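PDB 5Y5A: KLLA0F20702p from Kluyveromyces lactis, which probably acts as the Est1 subunit of telomerase, helping to recruit the enzyme to telomeres by binding Cdc13. Local coordinates for residues 430-433 against 434-438; 546-549 against 550-554. All coordinates share one frame; numbering follows the deposited sequence.

Interaction 1 (430-433 against 434-438); sequences MCWI and KSHKN
At the end of helix 421-433 the backbone makes an i to i+4 bond, from Lys-434 N to Met-430 O (3.0 Å), and then tightens, Ser-435 N reaching Trp-432 O three residues back, as a type I beta turn runs from Ile-433 to His-436. The nitrogen of Ser-435 approaches from above the carbonyl plane of Trp-432, 58° out of it. With OG swung anti to its own carbonyl carbon (chi1 -67°), the Ser-435 hydroxyl donates to Cys-431 O at 2.7 Å. Serine suits this place because a short hydroxyl can satisfy a buried backbone carbonyl. Lys-434 leans back over the same turn: its CB lies 3.5 Å from Met-430 O and its CG 3.6 Å from Cys-431 O, while NZ travels on to bond Ser-499 O. On another side of the turn the indole of Trp-432 meets the imidazole of His-436 obliquely, planes at 62°, with NE1 of Trp-432 3.5 Å from CD2 of His-436. The two rings make no bond with each other; the indole NE1 is tied to His-373 and His-436 NE2 to Pro-493 O, so each of these ring nitrogens bonds outside the pair, one to helix 339-379 and the other to a loop. Trp-432 fills space among Ile-369, Phe-372 and Phe-399, and Ile-433 adds a branched aliphatic surface against Val-439, Leu-440 and Ala-443. Lys-434 and Lys-437 also meet the bound peptide, presumably from Cdc13. Together these features form a tight connection between consecutive helices, with His-436 as N-cap residue of helix 437-444, in the all-helical, TPR-related Est1 DNA/RNA binding domain.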
loop_
_atom_site.group_PDB
_atom_site.type_symbol
_atom_site.label_atom_id
_atom_site.label_comp_id
_atom_site.label_asym_id
_atom_site.label_seq_id
_atom_site.Cartn_x
_atom_site.Cartn_y
_atom_site.Cartn_z
ATOM N N MET A 430 7.448 -13.514 -9.480
ATOM C CA MET A 430 7.229 -13.904 -10.861
ATOM C C MET A 430 6.307 -12.935 -11.584
ATOM O O MET A 430 6.528 -12.610 -12.745
ATOM C CB MET A 430 6.660 -15.319 -10.931
ATOM C CG MET A 430 7.542 -16.346 -10.254
ATOM S SD MET A 430 9.257 -16.218 -10.796
ATOM C CE MET A 430 9.047 -16.582 -12.525
ATOM N N CYS A 431 5.273 -12.476 -10.899
ATOM C CA CYS A 431 4.346 -11.535 -11.508
ATOM C C CYS A 431 5.030 -10.207 -11.788
ATOM O O CYS A 431 4.763 -9.561 -12.806
ATOM C CB CYS A 431 3.127 -11.328 -10.618
ATOM S SG CYS A 431 1.978 -12.703 -10.693
ATOM N N TRP A 432 5.920 -9.802 -10.890
ATOM C CA TRP A 432 6.699 -8.591 -11.114
ATOM C C TRP A 432 7.613 -8.770 -12.314
ATOM O O TRP A 432 7.644 -7.938 -13.228
ATOM C CB TRP A 432 7.533 -8.239 -9.883
ATOM C CG TRP A 432 8.372 -7.007 -10.074
ATOM C CD1 TRP A 432 7.941 -5.772 -10.482
ATOM C CD2 TRP A 432 9.780 -6.881 -9.842
ATOM N NE1 TRP A 432 8.997 -4.888 -10.523
ATOM C CE2 TRP A 432 10.135 -5.541 -10.123
ATOM C CE3 TRP A 432 10.776 -7.767 -9.416
ATOM C CZ2 TRP A 432 11.444 -5.074 -10.002
ATOM C CZ3 TRP A 432 12.074 -7.297 -9.284
ATOM C CH2 TRP A 432 12.395 -5.965 -9.583
ATOM N N ILE A 433 8.355 -9.874 -12.298
ATOM C CA ILE A 433 9.351 -10.147 -13.323
ATOM C C ILE A 433 8.729 -10.192 -14.721
ATOM O O ILE A 433 9.285 -9.615 -15.654
ATOM C CB ILE A 433 10.099 -11.454 -13.007
ATOM C CG1 ILE A 433 11.006 -11.237 -11.789
ATOM C CG2 ILE A 433 10.927 -11.919 -14.192
ATOM C CD1 ILE A 433 11.686 -12.484 -11.282
ATOM N N LYS A 434 7.562 -10.823 -14.862
ATOM C CA LYS A 434 6.903 -10.914 -16.165
ATOM C C LYS A 434 6.342 -9.574 -16.654
ATOM O O LYS A 434 5.913 -9.464 -17.806
ATOM C CB LYS A 434 5.765 -11.935 -16.124
ATOM C CG LYS A 434 4.402 -11.325 -15.890
ATOM C CD LYS A 434 3.327 -12.387 -15.743
ATOM C CE LYS A 434 2.473 -12.475 -16.991
ATOM N NZ LYS A 434 1.418 -13.515 -16.850
ATOM N N SER A 435 6.339 -8.569 -15.787
ATOM C CA SER A 435 5.694 -7.292 -16.089
ATOM C C SER A 435 6.626 -6.261 -16.708
ATOM O O SER A 435 6.169 -5.241 -17.203
ATOM C CB SER A 435 5.084 -6.685 -14.817
ATOM O OG SER A 435 4.005 -7.461 -14.329
ATOM N N HIS A 436 7.929 -6.498 -16.638
ATOM C CA HIS A 436 8.894 -5.507 -17.102
ATOM C C HIS A 436 10.036 -6.186 -17.865
ATOM O O HIS A 436 10.762 -7.013 -17.321
ATOM C CB HIS A 436 9.426 -4.691 -15.919
ATOM C CG HIS A 436 8.345 -4.136 -15.046
ATOM N ND1 HIS A 436 7.588 -3.038 -15.403
ATOM C CD2 HIS A 436 7.871 -4.537 -13.841
ATOM C CE1 HIS A 436 6.705 -2.785 -14.458
ATOM N NE2 HIS A 436 6.844 -3.689 -13.503
ATOM N N LYS A 437 10.179 -5.828 -19.132
ATOM C CA LYS A 437 11.179 -6.442 -19.997
ATOM C C LYS A 437 12.594 -6.375 -19.424
ATOM O O LYS A 437 13.316 -7.370 -19.435
ATOM C CB LYS A 437 11.140 -5.790 -21.373
ATOM C CG LYS A 437 9.865 -6.108 -22.129
ATOM C CD LYS A 437 9.540 -7.592 -22.019
ATOM C CE LYS A 437 8.331 -7.965 -22.863
ATOM N NZ LYS A 437 7.993 -9.404 -22.717
ATOM N N ASN A 438 12.984 -5.209 -18.919
ATOM C CA ASN A 438 14.312 -5.050 -18.341
ATOM C C ASN A 438 14.523 -5.962 -17.129
ATOM O O ASN A 438 15.614 -6.489 -16.920
ATOM C CB ASN A 438 14.549 -3.586 -17.952
ATOM C CG ASN A 438 13.455 -3.030 -17.031
ATOM O OD1 ASN A 438 12.266 -3.293 -17.227
ATOM N ND2 ASN A 438 13.860 -2.252 -16.031
#

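Interaction 2 (546-549 against 550-554); sequences EKNC and CGFKL
The amide of Asn-548 and the ring of Phe-552 are the flat groups that meet: Asn-548 OD1 comes to the ring's edge, near its plane, 3.9 Å from CD2 of Phe-552. The ring also meets His-563 edge-to-face and packs on Cys-450, Gln-451 and Val-454 of helix 447-462, a buried, mixed setting in which a flat, apolar ring can pack. The amide is used at both ends. OD1 takes two backbone N-H groups, from Cys-550 N at 3.0 Å, tilted from the carbonyl plane, and from Phe-552 N at 3.2 Å, in that plane on a lone pair. ND2 gives a nearly straight bond (172°) to Phe-552 O at 2.9 Å and a second to Leu-545 O, at the end of helix 526-546. A chi1 of 78° sets CG between the backbone N and the carbonyl carbon, turning the amide into the bend. Gly-551 has a positive phi (82°), which favours glycine, and a water joins its N to Asn-548 O. Replacing Asn-548 by an alanine would probably leave the N-H groups of Cys-550 and Phe-552 without their shared acceptor, and Phe-552 O and Leu-545 O without the ND2 donor. Asparagine fits because one rigid amide both accepts and donates. Paired with N and O of Phe-552, it imitates a peptide edge and fastens the loop to the start of strand 552-555 through directional, uncharged hydrogen bonds.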
loop_
_atom_site.group_PDB
_atom_site.type_symbol
_atom_site.label_atom_id
_atom_site.label_comp_id
_atom_site.label_asym_id
_atom_site.label_seq_id
_atom_site.Cartn_x
_atom_site.Cartn_y
_atom_site.Cartn_z
ATOM N N GLU A 546 11.798 -21.293 -19.438
ATOM C CA GLU A 546 11.832 -21.633 -20.852
ATOM C C GLU A 546 12.959 -20.906 -21.584
ATOM O O GLU A 546 13.669 -21.507 -22.378
ATOM C CB GLU A 546 10.491 -21.318 -21.515
ATOM C CG GLU A 546 10.307 -21.998 -22.864
ATOM C CD GLU A 546 9.392 -21.230 -23.808
ATOM O OE1 GLU A 546 9.022 -20.079 -23.483
ATOM O OE2 GLU A 546 9.045 -21.779 -24.877
ATOM N N LYS A 547 13.151 -19.624 -21.291
ATOM C CA LYS A 547 14.164 -18.852 -22.000
ATOM C C LYS A 547 15.243 -18.268 -21.089
ATOM O O LYS A 547 15.776 -17.194 -21.368
ATOM C CB LYS A 547 13.489 -17.732 -22.798
ATOM C CG LYS A 547 12.578 -18.252 -23.905
ATOM C CD LYS A 547 11.798 -17.139 -24.585
ATOM C CE LYS A 547 11.060 -17.670 -25.812
ATOM N NZ LYS A 547 10.320 -16.603 -26.543
ATOM N N ASN A 548 15.569 -18.968 -20.004
ATOM C CA ASN A 548 16.647 -18.519 -19.126
ATOM C C ASN A 548 17.972 -18.635 -19.875
ATOM O O ASN A 548 18.089 -19.427 -20.803
ATOM C CB ASN A 548 16.679 -19.322 -17.809
ATOM C CG ASN A 548 17.309 -20.704 -17.966
ATOM O OD1 ASN A 548 18.525 -20.864 -17.832
ATOM N ND2 ASN A 548 16.482 -21.710 -18.240
ATOM N N CYS A 549 18.960 -17.840 -19.477
ATOM C CA CYS A 549 20.236 -17.793 -20.180
ATOM C C CYS A 549 21.347 -18.395 -19.336
ATOM O O CYS A 549 22.526 -18.129 -19.567
ATOM C CB CYS A 549 20.590 -16.347 -20.554
ATOM S SG CYS A 549 19.283 -15.427 -21.430
ATOM N N CYS A 550 20.973 -19.206 -18.355
ATOM C CA CYS A 550 21.946 -19.744 -17.414
ATOM C C CYS A 550 22.068 -21.258 -17.509
ATOM O O CYS A 550 22.562 -21.902 -16.584
ATOM C CB CYS A 550 21.575 -19.344 -15.986
ATOM S SG CYS A 550 21.498 -17.553 -15.723
ATOM N N GLY A 551 21.600 -21.821 -18.619
ATOM C CA GLY A 551 21.825 -23.225 -18.922
ATOM C C GLY A 551 20.908 -24.241 -18.266
ATOM O O GLY A 551 21.151 -25.446 -18.359
ATOM N N PHE A 552 19.854 -23.780 -17.606
ATOM C CA PHE A 552 18.932 -24.710 -16.950
ATOM C C PHE A 552 17.874 -25.227 -17.935
ATOM O O PHE A 552 17.322 -24.466 -18.734
ATOM C CB PHE A 552 18.274 -24.047 -15.734
ATOM C CG PHE A 552 19.244 -23.718 -14.629
ATOM C CD1 PHE A 552 19.655 -24.697 -13.736
ATOM C CD2 PHE A 552 19.753 -22.435 -14.491
ATOM C CE1 PHE A 552 20.550 -24.403 -12.733
ATOM C CE2 PHE A 552 20.646 -22.131 -13.478
ATOM C CZ PHE A 552 21.045 -23.113 -12.602
ATOM N N LYS A 553 17.608 -26.528 -17.867
ATOM C CA LYS A 553 16.729 -27.209 -18.816
ATOM C C LYS A 553 16.000 -28.348 -18.121
ATOM O O LYS A 553 16.486 -28.886 -17.128
ATOM C CB LYS A 553 17.526 -27.768 -20.008
ATOM C CG LYS A 553 18.272 -26.729 -20.844
ATOM C CD LYS A 553 17.415 -26.208 -21.989
ATOM C CE LYS A 553 18.164 -25.172 -22.829
ATOM N NZ LYS A 553 18.509 -23.963 -22.017
ATOM N N LEU A 554 14.855 -28.737 -18.669
ATOM C CA LEU A 554 14.105 -29.868 -18.142
ATOM C C LEU A 554 14.658 -31.196 -18.642
ATOM O O LEU A 554 14.627 -31.475 -19.836
ATOM C CB LEU A 554 12.631 -29.749 -18.524
ATOM C CG LEU A 554 11.678 -30.761 -17.895
ATOM C CD1 LEU A 554 11.654 -30.610 -16.386
ATOM C CD2 LEU A 554 10.286 -30.589 -18.471
HETATM O O HOH W 1 20.138 -21.225 -21.062
#

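Interaction 1 comes first along the chain and interaction 2 follows more than a hundred residues later; their centres are 17 Å apart, and their nearest atoms, about 8 Å apart, do not touch. Both are local turns on the same side of the chain's centre. The first joins helices 421-433 and 437-444, and the second leads from helix 526-546 into strand 552-555, part of a two-stranded antiparallel hairpin with 560-563. A bridge between them is helix 437-444, whose C-terminal His-444 shares a backbone bond with Cys-549. A lysine from each contact, Lys-437 and Lys-547, also meets the bound peptide, so both regions probably contribute to the surface that holds it, consistent with recruitment through Cdc13.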